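Local coordinates for L-lysine 6-monooxygenase involved in desferrioxamine biosynthesis (PDB 5O8P), which probably catalyses the FAD- and NADPH-dependent N-hydroxylation of cadaverine, a step in the biosynthesis of the siderophore desferrioxamine, at residues B[46-54]-B[177-185]; B[166-176]-B[305-316]. All coordinates share one frame; numbering follows the deposited sequence.

Contact 1 of 2, residues B[46-54]-B[177-185]; sequences WHTGMMLES and VHSSEYLLN. With FAD (flavin-adenine dinucleotide), chain C.
Gly-49 meets Ser-180 and Leu-183 through its backbone, and the polar link between the segments is made here. Leu-183 N donates to Gly-49 O (2.9 Å, 150° at the hydrogen), fastening the loop to the beginning of helix 182-190. With no side chain at Gly-49, the chains can run close: its CA lies 4.8 Å from the CA of Ser-180 and turns a C-H toward the Ser-180 carbonyl.

Van der Waals contacts flank this bond. One methyl of Leu-52, CD2, serves two neighbours: it meets Leu-183 CD2 at 3.5 Å and comes in the ring plane at the edge of Tyr-182, 3.7 Å from CE2. The hydroxyl of that tyrosine is bonded to Asp-210 on helix 202-213. The other methyl of Leu-183, CD1, lies against the carbonyl oxygens of Thr-48 and Met-51. Met-50, bent at chi2 and chi3, folds back and lays its SD beside the Ser-179 carbonyl oxygen.

Toward the cofactor the same loop changes role. Trp-46 holds CG opposite its own backbone N (chi1 -173°), and its indole NE1 gives a nearly straight bond to FAD O4' (2.6 Å, 167°); His-47 NE2 adds a weak one. The flavin methyl C8M sits over one face of the imidazole, while Met-50 CB packs on methyl C7M at 3.6 Å. Met-50 also neighbours Arg-100 and Ser-203, both NADP(+)-binding, consistent with a place between the FAD site and a probably Rossmann-type NADP(H)-binding domain.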
loop_
_atom_site.group_PDB
_atom_site.type_symbol
_atom_site.label_atom_id
_atom_site.label_comp_id
_atom_site.label_asym_id
_atom_site.label_seq_id
_atom_site.Cartn_x
_atom_site.Cartn_y
_atom_site.Cartn_z
ATOM N N TRP B 46 4.551 15.196 26.868
ATOM C CA TRP B 46 5.371 14.048 26.476
ATOM C C TRP B 46 6.206 14.341 25.251
ATOM O O TRP B 46 5.670 14.633 24.168
ATOM C CB TRP B 46 4.450 12.881 26.171
ATOM C CG TRP B 46 5.088 11.565 25.912
ATOM C CD1 TRP B 46 5.858 10.832 26.775
ATOM C CD2 TRP B 46 4.960 10.784 24.716
ATOM N NE1 TRP B 46 6.238 9.646 26.177
ATOM C CE2 TRP B 46 5.701 9.591 24.914
ATOM C CE3 TRP B 46 4.321 10.997 23.473
ATOM C CZ2 TRP B 46 5.812 8.607 23.923
ATOM C CZ3 TRP B 46 4.426 10.015 22.486
ATOM C CH2 TRP B 46 5.165 8.831 22.720
ATOM N N HIS B 47 7.527 14.281 25.456
ATOM C CA HIS B 47 8.543 14.358 24.404
ATOM C C HIS B 47 8.227 15.418 23.345
ATOM O O HIS B 47 8.043 15.101 22.155
ATOM C CB HIS B 47 8.772 12.957 23.799
ATOM C CG HIS B 47 9.363 11.967 24.765
ATOM N ND1 HIS B 47 10.296 12.322 25.719
ATOM C CD2 HIS B 47 9.118 10.648 24.951
ATOM C CE1 HIS B 47 10.619 11.259 26.434
ATOM N NE2 HIS B 47 9.920 10.229 25.986
ATOM N N THR B 48 8.156 16.674 23.805
ATOM C CA THR B 48 7.769 17.835 22.972
ATOM C C THR B 48 8.894 18.406 22.106
ATOM O O THR B 48 8.622 19.175 21.174
ATOM C CB THR B 48 7.191 18.993 23.820
ATOM O OG1 THR B 48 8.166 19.420 24.780
ATOM C CG2 THR B 48 5.913 18.559 24.526
ATOM N N GLY B 49 10.138 18.034 22.401
ATOM C CA GLY B 49 11.268 18.363 21.518
ATOM C C GLY B 49 11.270 17.616 20.191
ATOM O O GLY B 49 11.855 18.073 19.228
ATOM N N MET B 50 10.630 16.452 20.163
ATOM C CA MET B 50 10.497 15.598 18.983
ATOM C C MET B 50 9.091 15.602 18.389
ATOM O O MET B 50 8.784 14.745 17.558
ATOM C CB MET B 50 10.868 14.158 19.379
ATOM C CG MET B 50 12.353 13.878 19.486
ATOM S SD MET B 50 13.252 14.402 18.026
ATOM C CE MET B 50 12.309 13.650 16.702
ATOM N N MET B 51 8.259 16.559 18.782
ATOM C CA MET B 51 6.862 16.530 18.382
ATOM C C MET B 51 6.671 17.310 17.093
ATOM O O MET B 51 6.102 18.400 17.092
ATOM C CB MET B 51 5.969 17.066 19.500
ATOM C CG MET B 51 4.481 16.908 19.241
ATOM S SD MET B 51 3.609 17.044 20.798
ATOM C CE MET B 51 3.353 18.816 20.955
ATOM N N LEU B 52 7.166 16.721 16.015
ATOM C CA LEU B 52 7.144 17.305 14.692
ATOM C C LEU B 52 5.743 17.115 14.123
ATOM O O LEU B 52 5.096 16.092 14.394
ATOM C CB LEU B 52 8.148 16.587 13.776
ATOM C CG LEU B 52 9.606 16.517 14.221
ATOM C CD1 LEU B 52 10.421 15.537 13.381
ATOM C CD2 LEU B 52 10.232 17.888 14.120
ATOM N N GLU B 53 5.288 18.063 13.308
ATOM C CA GLU B 53 3.967 17.997 12.662
ATOM C C GLU B 53 3.700 16.676 11.930
ATOM O O GLU B 53 2.584 16.155 11.968
ATOM C CB GLU B 53 3.788 19.163 11.681
ATOM C CG GLU B 53 2.591 19.014 10.750
ATOM C CD GLU B 53 2.316 20.256 9.919
ATOM O OE1 GLU B 53 2.210 21.364 10.499
ATOM O OE2 GLU B 53 2.188 20.115 8.680
ATOM N N SER B 54 4.716 16.164 11.254
ATOM C CA SER B 54 4.564 14.946 10.471
ATOM C C SER B 54 4.716 13.666 11.284
ATOM O O SER B 54 4.386 12.606 10.789
ATOM C CB SER B 54 5.588 14.935 9.328
ATOM O OG SER B 54 6.898 14.737 9.834
ATOM N N VAL B 177 23.091 19.529 20.438
ATOM C CA VAL B 177 21.685 19.425 20.813
ATOM C C VAL B 177 21.297 17.951 20.861
ATOM O O VAL B 177 21.485 17.253 19.873
ATOM C CB VAL B 177 20.822 20.101 19.731
ATOM C CG1 VAL B 177 19.335 19.877 19.978
ATOM C CG2 VAL B 177 21.130 21.579 19.625
ATOM N N HIS B 178 20.757 17.482 21.982
ATOM C CA HIS B 178 20.200 16.132 22.051
ATOM C C HIS B 178 18.860 16.121 21.302
ATOM O O HIS B 178 18.199 17.176 21.177
ATOM C CB HIS B 178 20.003 15.713 23.505
ATOM C CG HIS B 178 19.671 14.271 23.682
ATOM N ND1 HIS B 178 18.377 13.799 23.680
ATOM C CD2 HIS B 178 20.462 13.191 23.872
ATOM C CE1 HIS B 178 18.383 12.490 23.853
ATOM N NE2 HIS B 178 19.636 12.096 23.979
ATOM N N SER B 179 18.458 14.953 20.796
ATOM C CA SER B 179 17.215 14.870 20.032
ATOM C C SER B 179 16.036 15.479 20.794
ATOM O O SER B 179 15.226 16.202 20.233
ATOM C CB SER B 179 16.908 13.423 19.674
ATOM O OG SER B 179 16.731 12.641 20.841
ATOM N N SER B 180 15.970 15.195 22.096
ATOM C CA SER B 180 14.939 15.725 23.003
ATOM C C SER B 180 14.809 17.248 23.044
ATOM O O SER B 180 13.751 17.751 23.406
ATOM C CB SER B 180 15.197 15.228 24.418
ATOM O OG SER B 180 16.553 15.385 24.747
ATOM N N GLU B 181 15.880 17.970 22.707
ATOM C CA GLU B 181 15.856 19.423 22.655
ATOM C C GLU B 181 15.833 19.955 21.210
ATOM O O GLU B 181 16.195 21.123 20.961
ATOM C CB GLU B 181 17.101 19.943 23.360
ATOM C CG GLU B 181 17.379 19.371 24.744
ATOM C CD GLU B 181 18.750 19.827 25.265
ATOM O OE1 GLU B 181 18.923 21.038 25.578
ATOM O OE2 GLU B 181 19.673 18.979 25.338
ATOM N N TYR B 182 15.447 19.111 20.247
ATOM C CA TYR B 182 15.598 19.439 18.830
ATOM C C TYR B 182 14.710 20.604 18.401
ATOM O O TYR B 182 15.204 21.576 17.842
ATOM C CB TYR B 182 15.317 18.223 17.923
ATOM C CG TYR B 182 15.149 18.581 16.457
ATOM C CD1 TYR B 182 16.230 19.061 15.713
ATOM C CD2 TYR B 182 13.916 18.454 15.824
ATOM C CE1 TYR B 182 16.076 19.412 14.380
ATOM C CE2 TYR B 182 13.758 18.778 14.478
ATOM C CZ TYR B 182 14.839 19.256 13.758
ATOM O OH TYR B 182 14.712 19.604 12.423
ATOM N N LEU B 183 13.411 20.507 18.643
ATOM C CA LEU B 183 12.507 21.549 18.164
ATOM C C LEU B 183 12.858 22.940 18.674
ATOM O O LEU B 183 12.718 23.894 17.923
ATOM C CB LEU B 183 11.040 21.226 18.462
ATOM C CG LEU B 183 10.254 20.431 17.399
ATOM C CD1 LEU B 183 8.768 20.587 17.703
ATOM C CD2 LEU B 183 10.540 20.839 15.952
ATOM N N LEU B 184 13.353 23.041 19.900
ATOM C CA LEU B 184 13.782 24.337 20.469
ATOM C C LEU B 184 15.007 24.917 19.760
ATOM O O LEU B 184 15.121 26.132 19.621
ATOM C CB LEU B 184 14.128 24.220 21.958
ATOM C CG LEU B 184 13.216 23.508 22.969
ATOM C CD1 LEU B 184 13.886 23.523 24.349
ATOM C CD2 LEU B 184 11.805 24.097 23.008
ATOM N N ASN B 185 15.922 24.048 19.331
ATOM C CA ASN B 185 17.173 24.467 18.688
ATOM C C ASN B 185 17.179 24.376 17.148
ATOM O O ASN B 185 18.209 24.615 16.524
ATOM C CB ASN B 185 18.322 23.637 19.247
ATOM C CG ASN B 185 18.564 23.905 20.717
ATOM O OD1 ASN B 185 19.456 24.677 21.082
ATOM N ND2 ASN B 185 17.771 23.279 21.568
HETATM P PA FAD C . 8.310 9.416 30.854
HETATM O O1A FAD C . 7.874 10.508 29.896
HETATM O O2A FAD C . 9.783 9.189 31.095
HETATM O O5B FAD C . 7.569 9.753 32.249
HETATM C C5B FAD C . 8.276 9.945 33.470
HETATM C C4B FAD C . 7.683 11.050 34.336
HETATM O O4B FAD C . 8.147 10.893 35.686
HETATM C C3B FAD C . 8.120 12.442 33.891
HETATM O O3B FAD C . 6.967 13.293 33.838
HETATM C C2B FAD C . 9.156 12.870 34.929
HETATM O O2B FAD C . 9.196 14.280 35.172
HETATM C C1B FAD C . 8.688 12.131 36.168
HETATM N N9A FAD C . 9.700 11.947 37.245
HETATM C C8A FAD C . 10.953 11.454 37.158
HETATM N N7A FAD C . 11.548 11.450 38.384
HETATM C C5A FAD C . 10.665 11.947 39.276
HETATM C C6A FAD C . 10.627 12.230 40.738
HETATM N N6A FAD C . 11.696 11.971 41.529
HETATM N N1A FAD C . 9.487 12.754 41.259
HETATM C C2A FAD C . 8.407 13.025 40.495
HETATM N N3A FAD C . 8.379 12.801 39.167
HETATM C C4A FAD C . 9.450 12.272 38.515
HETATM N N1 FAD C . 7.052 3.967 22.251
HETATM C C2 FAD C . 6.011 3.455 21.544
HETATM O O2 FAD C . 5.566 2.334 21.878
HETATM N N3 FAD C . 5.444 4.117 20.510
HETATM C C4 FAD C . 5.883 5.324 20.111
HETATM O O4 FAD C . 5.347 5.912 19.152
HETATM C C4X FAD C . 7.018 5.952 20.833
HETATM N N5 FAD C . 7.504 7.164 20.485
HETATM C C5X FAD C . 8.543 7.707 21.161
HETATM C C6 FAD C . 9.003 8.958 20.756
HETATM C C7 FAD C . 10.066 9.581 21.405
HETATM C C7M FAD C . 10.548 10.935 20.944
HETATM C C8 FAD C . 10.719 8.889 22.554
HETATM C C8M FAD C . 11.871 9.540 23.271
HETATM C C9 FAD C . 10.269 7.634 22.965
HETATM C C9A FAD C . 9.194 6.993 22.320
HETATM N N10 FAD C . 8.692 5.706 22.710
HETATM C C10 FAD C . 7.602 5.175 21.964
HETATM C "C1'" FAD C . 9.240 4.906 23.839
HETATM C "C2'" FAD C . 8.466 5.130 25.160
HETATM O "O2'" FAD C . 7.044 5.061 24.927
HETATM C "C3'" FAD C . 8.808 6.456 25.866
HETATM O "O3'" FAD C . 10.204 6.498 26.204
HETATM C "C4'" FAD C . 7.991 6.695 27.142
HETATM O "O4'" FAD C . 7.897 8.102 27.391
HETATM C "C5'" FAD C . 8.596 6.019 28.370
HETATM O "O5'" FAD C . 7.571 5.826 29.347
HETATM P P FAD C . 7.691 6.498 30.796
HETATM O O1P FAD C . 6.430 6.171 31.568
HETATM O O2P FAD C . 9.027 6.031 31.301
HETATM O O3P FAD C . 7.631 8.046 30.293
#

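Contact 2 of 2, residues B[166-176]-B[305-316]; sequences PACSQPYRERF and LTDMRWLAEGEF
Pro-166 and Ser-169, which pack on Leu-305 and Met-308 respectively, are tied together by a doubly held oxygen: the Pro-166 carbonyl accepts both the Ser-169 N-H and its hydroxyl, OG to O 2.7 Å and on a lone pair. The two bonds brace the start of the 3-10 turn 167-171. Ser-169 OG takes the position between backbone N and carbonyl carbon (chi1 74°), turned back to Pro-166, while its CB rests on Met-308 SD at 3.7 Å. Next to it, Cys-168 SG and Pro-166 CG both lie against Leu-305 CD2.

Tyr-172 reaches across the middle of strand 303-311. Its ring runs alongside Met-308 in the opposite direction, with the sulfur oblique to the ring in a Met-aromatic contact, and its CE1 meets Trp-310 CB at 3.9 Å. Phe-316 brings the edge of its ring to Tyr-172 CB, and Phe-316 CZ lies 3.6 Å from Arg-175 CB.

At the far end the guanidinium of Arg-175 lies flat on the indole of Trp-310, planes 5° apart and CZ 3.7 Å from the centroid of the five-membered ring, a stacked cation-pi pair. Arg-175 CD sits over the six-membered ring of Trp-310 as a CH-pi contact.

The loop between strands 162-163 and 177-178 is thus laid on the hairpin of strands 303-311 and 315-322; Met-338 of strand 335-338 touches Pro-166, Ser-169 and Phe-176, and Leu-336 touches Met-308.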
loop_
_atom_site.group_PDB
_atom_site.type_symbol
_atom_site.label_atom_id
_atom_site.label_comp_id
_atom_site.label_asym_id
_atom_site.label_seq_id
_atom_site.Cartn_x
_atom_site.Cartn_y
_atom_site.Cartn_z
ATOM N N PRO B 166 27.122 10.192 24.442
ATOM C CA PRO B 166 28.381 9.477 24.704
ATOM C C PRO B 166 29.264 10.166 25.735
ATOM O O PRO B 166 29.228 11.392 25.844
ATOM C CB PRO B 166 29.071 9.463 23.329
ATOM C CG PRO B 166 27.962 9.577 22.349
ATOM C CD PRO B 166 26.964 10.478 23.004
ATOM N N ALA B 167 30.046 9.383 26.473
ATOM C CA ALA B 167 30.884 9.911 27.564
ATOM C C ALA B 167 31.818 11.047 27.125
ATOM O O ALA B 167 31.998 12.020 27.860
ATOM C CB ALA B 167 31.692 8.788 28.204
ATOM N N CYS B 168 32.381 10.928 25.921
ATOM C CA CYS B 168 33.305 11.932 25.383
ATOM C C CYS B 168 32.658 13.283 25.009
ATOM O O CYS B 168 33.367 14.266 24.823
ATOM C CB CYS B 168 34.035 11.357 24.164
ATOM S SG CYS B 168 32.964 11.103 22.731
ATOM N N SER B 169 31.330 13.329 24.889
ATOM C CA SER B 169 30.605 14.563 24.562
ATOM C C SER B 169 30.302 15.500 25.754
ATOM O O SER B 169 29.935 16.660 25.535
ATOM C CB SER B 169 29.302 14.217 23.815
ATOM O OG SER B 169 28.308 13.678 24.682
ATOM N N GLN B 170 30.477 15.030 26.994
ATOM C CA GLN B 170 30.058 15.800 28.193
ATOM C C GLN B 170 30.615 17.227 28.256
ATOM O O GLN B 170 29.903 18.138 28.685
ATOM C CB GLN B 170 30.377 15.026 29.499
ATOM C CG GLN B 170 30.048 15.738 30.826
ATOM C CD GLN B 170 31.176 16.638 31.357
ATOM O OE1 GLN B 170 32.262 16.174 31.712
ATOM N NE2 GLN B 170 30.909 17.933 31.417
ATOM N N PRO B 171 31.875 17.432 27.829
ATOM C CA PRO B 171 32.386 18.806 27.835
ATOM C C PRO B 171 31.764 19.782 26.814
ATOM O O PRO B 171 32.095 20.958 26.847
ATOM C CB PRO B 171 33.884 18.622 27.543
ATOM C CG PRO B 171 34.182 17.210 27.907
ATOM C CD PRO B 171 32.947 16.460 27.540
ATOM N N TYR B 172 30.902 19.315 25.910
ATOM C CA TYR B 172 30.332 20.179 24.871
ATOM C C TYR B 172 28.805 20.178 24.895
ATOM O O TYR B 172 28.169 20.591 23.929
ATOM C CB TYR B 172 30.869 19.746 23.501
ATOM C CG TYR B 172 32.363 19.511 23.512
ATOM C CD1 TYR B 172 33.254 20.557 23.299
ATOM C CD2 TYR B 172 32.889 18.248 23.780
ATOM C CE1 TYR B 172 34.632 20.350 23.326
ATOM C CE2 TYR B 172 34.266 18.031 23.817
ATOM C CZ TYR B 172 35.135 19.087 23.589
ATOM O OH TYR B 172 36.498 18.882 23.619
ATOM N N ARG B 173 28.222 19.757 26.017
ATOM C CA ARG B 173 26.770 19.797 26.228
ATOM C C ARG B 173 26.148 21.114 25.801
ATOM O O ARG B 173 25.037 21.126 25.282
ATOM C CB ARG B 173 26.437 19.551 27.692
ATOM C CG ARG B 173 26.549 18.085 28.112
ATOM C CD ARG B 173 26.349 17.901 29.610
ATOM N NE ARG B 173 25.592 16.682 29.933
ATOM C CZ ARG B 173 24.277 16.513 29.739
ATOM N NH1 ARG B 173 23.519 17.475 29.205
ATOM N NH2 ARG B 173 23.705 15.356 30.079
ATOM N N GLU B 174 26.868 22.212 26.039
ATOM C CA GLU B 174 26.398 23.549 25.662
ATOM C C GLU B 174 26.248 23.766 24.151
ATOM O O GLU B 174 25.395 24.533 23.748
ATOM C CB GLU B 174 27.299 24.637 26.265
ATOM C CG GLU B 174 27.293 24.662 27.798
ATOM C CD GLU B 174 27.982 25.900 28.417
ATOM O OE1 GLU B 174 28.875 26.520 27.780
ATOM O OE2 GLU B 174 27.638 26.259 29.571
ATOM N N ARG B 175 27.068 23.109 23.329
ATOM C CA ARG B 175 27.076 23.338 21.857
ATOM C C ARG B 175 26.181 22.415 21.047
ATOM O O ARG B 175 25.424 22.873 20.194
ATOM C CB ARG B 175 28.490 23.241 21.300
ATOM C CG ARG B 175 29.284 24.492 21.563
ATOM C CD ARG B 175 30.710 24.368 21.103
ATOM N NE ARG B 175 31.598 25.054 22.032
ATOM C CZ ARG B 175 31.718 26.379 22.157
ATOM N NH1 ARG B 175 31.012 27.212 21.394
ATOM N NH2 ARG B 175 32.563 26.880 23.054
ATOM N N PHE B 176 26.270 21.115 21.294
ATOM C CA PHE B 176 25.424 20.163 20.584
ATOM C C PHE B 176 24.018 20.130 21.176
ATOM O O PHE B 176 23.786 20.644 22.250
ATOM C CB PHE B 176 26.076 18.775 20.507
ATOM C CG PHE B 176 26.050 17.995 21.787
ATOM C CD1 PHE B 176 24.890 17.328 22.194
ATOM C CD2 PHE B 176 27.202 17.852 22.543
ATOM C CE1 PHE B 176 24.876 16.575 23.356
ATOM C CE2 PHE B 176 27.188 17.101 23.702
ATOM C CZ PHE B 176 26.023 16.456 24.112
ATOM N N LEU B 305 31.919 6.903 17.574
ATOM C CA LEU B 305 32.534 8.156 18.012
ATOM C C LEU B 305 33.554 7.884 19.120
ATOM O O LEU B 305 33.174 7.548 20.237
ATOM C CB LEU B 305 31.445 9.101 18.518
ATOM C CG LEU B 305 31.825 10.527 18.894
ATOM C CD1 LEU B 305 32.141 11.329 17.640
ATOM C CD2 LEU B 305 30.686 11.171 19.661
ATOM N N THR B 306 34.844 8.021 18.809
ATOM C CA THR B 306 35.916 7.804 19.796
ATOM C C THR B 306 36.218 9.060 20.619
ATOM O O THR B 306 36.439 8.975 21.832
ATOM C CB THR B 306 37.232 7.316 19.142
ATOM O OG1 THR B 306 37.537 8.115 17.996
ATOM C CG2 THR B 306 37.120 5.861 18.716
ATOM N N ASP B 307 36.252 10.213 19.956
ATOM C CA ASP B 307 36.518 11.487 20.621
ATOM C C ASP B 307 35.910 12.638 19.824
ATOM O O ASP B 307 35.552 12.477 18.660
ATOM C CB ASP B 307 38.043 11.685 20.789
ATOM C CG ASP B 307 38.415 12.513 22.025
ATOM O OD1 ASP B 307 37.744 12.399 23.076
ATOM O OD2 ASP B 307 39.410 13.267 21.951
ATOM N N MET B 308 35.768 13.789 20.468
ATOM C CA MET B 308 35.374 15.020 19.789
ATOM C C MET B 308 36.052 16.219 20.425
ATOM O O MET B 308 36.586 16.142 21.538
ATOM C CB MET B 308 33.849 15.205 19.773
ATOM C CG MET B 308 33.169 15.316 21.130
ATOM S SD MET B 308 31.380 15.176 20.969
ATOM C CE MET B 308 31.007 16.808 20.359
ATOM N N ARG B 309 36.009 17.324 19.699
ATOM C CA ARG B 309 36.660 18.544 20.116
ATOM C C ARG B 309 36.156 19.713 19.308
ATOM O O ARG B 309 35.725 19.553 18.161
ATOM C CB ARG B 309 38.181 18.426 20.017
ATOM C CG ARG B 309 38.729 17.966 18.680
ATOM C CD ARG B 309 40.110 17.317 18.839
ATOM N NE ARG B 309 41.162 18.328 18.940
ATOM C CZ ARG B 309 41.664 19.019 17.911
ATOM N NH1 ARG B 309 41.211 18.838 16.669
ATOM N NH2 ARG B 309 42.618 19.926 18.117
ATOM N N TRP B 310 36.126 20.877 19.958
ATOM C CA TRP B 310 35.648 22.112 19.341
ATOM C C TRP B 310 36.835 22.983 18.982
ATOM O O TRP B 310 37.684 23.257 19.821
ATOM C CB TRP B 310 34.710 22.851 20.291
ATOM C CG TRP B 310 34.168 24.133 19.743
ATOM C CD1 TRP B 310 34.590 25.381 20.056
ATOM C CD2 TRP B 310 33.108 24.293 18.781
ATOM N NE1 TRP B 310 33.860 26.318 19.364
ATOM C CE2 TRP B 310 32.941 25.680 18.575
ATOM C CE3 TRP B 310 32.273 23.402 18.084
ATOM C CZ2 TRP B 310 31.980 26.203 17.697
ATOM C CZ3 TRP B 310 31.316 23.929 17.201
ATOM C CH2 TRP B 310 31.183 25.315 17.020
ATOM N N LEU B 311 36.878 23.415 17.730
ATOM C CA LEU B 311 37.997 24.184 17.195
ATOM C C LEU B 311 37.694 25.677 17.244
ATOM O O LEU B 311 36.528 26.075 17.170
ATOM C CB LEU B 311 38.277 23.758 15.752
ATOM C CG LEU B 311 38.413 22.247 15.515
ATOM C CD1 LEU B 311 38.495 21.946 14.031
ATOM C CD2 LEU B 311 39.616 21.664 16.241
ATOM N N ALA B 312 38.750 26.487 17.362
ATOM C CA ALA B 312 38.648 27.955 17.319
ATOM C C ALA B 312 37.924 28.452 16.060
ATOM O O ALA B 312 37.108 29.377 16.137
ATOM C CB ALA B 312 40.032 28.583 17.405
ATOM N N GLU B 313 38.220 27.810 14.922
ATOM C CA GLU B 313 37.505 28.022 13.643
ATOM C C GLU B 313 35.976 28.198 13.765
ATOM O O GLU B 313 35.392 28.995 13.032
ATOM C CB GLU B 313 37.755 26.840 12.693
ATOM C CG GLU B 313 39.183 26.677 12.173
ATOM C CD GLU B 313 39.356 25.431 11.302
ATOM O OE1 GLU B 313 38.335 24.906 10.783
ATOM O OE2 GLU B 313 40.516 24.985 11.135
ATOM N N GLY B 314 35.350 27.442 14.671
ATOM C CA GLY B 314 33.892 27.449 14.874
ATOM C C GLY B 314 33.209 26.171 14.389
ATOM O O GLY B 314 32.109 26.223 13.832
ATOM N N GLU B 315 33.853 25.028 14.638
ATOM C CA GLU B 315 33.441 23.714 14.130
ATOM C C GLU B 315 33.809 22.614 15.116
ATOM O O GLU B 315 34.822 22.724 15.809
ATOM C CB GLU B 315 34.190 23.387 12.837
ATOM C CG GLU B 315 33.778 24.150 11.596
ATOM C CD GLU B 315 34.299 23.460 10.347
ATOM O OE1 GLU B 315 35.539 23.394 10.168
ATOM O OE2 GLU B 315 33.471 22.947 9.563
ATOM N N PHE B 316 33.013 21.549 15.146
ATOM C CA PHE B 316 33.428 20.302 15.796
ATOM C C PHE B 316 34.370 19.519 14.883
ATOM O O PHE B 316 34.281 19.611 13.651
ATOM C CB PHE B 316 32.239 19.396 16.090
ATOM C CG PHE B 316 31.423 19.809 17.267
ATOM C CD1 PHE B 316 31.889 19.587 18.553
ATOM C CD2 PHE B 316 30.150 20.362 17.093
ATOM C CE1 PHE B 316 31.113 19.951 19.647
ATOM C CE2 PHE B 316 29.373 20.721 18.184
ATOM C CZ PHE B 316 29.857 20.519 19.462
#

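How the contacts relate
The chain passes directly from one contact to the other: 166-176 ends at Phe-176, and 177-185 opens as an outermost strand of the five-stranded parallel sheet, so both contacts are built on successive pieces of what is probably the NADP(H)-binding domain. Contact 1 is the more central and buried, joining that part to the loop lining the flavin; contact 2 lies farther out, with more exposed residues, against a separate antiparallel sheet. Their chemistry follows: a backbone hydrogen bond and small aliphatic contacts in contact 1, with FAD bonds from 46-54 alone, but broad aromatic surfaces and an arginine stack in 166-176 with 305-316, where Leu-305 is also an NADP(+)-binding residue.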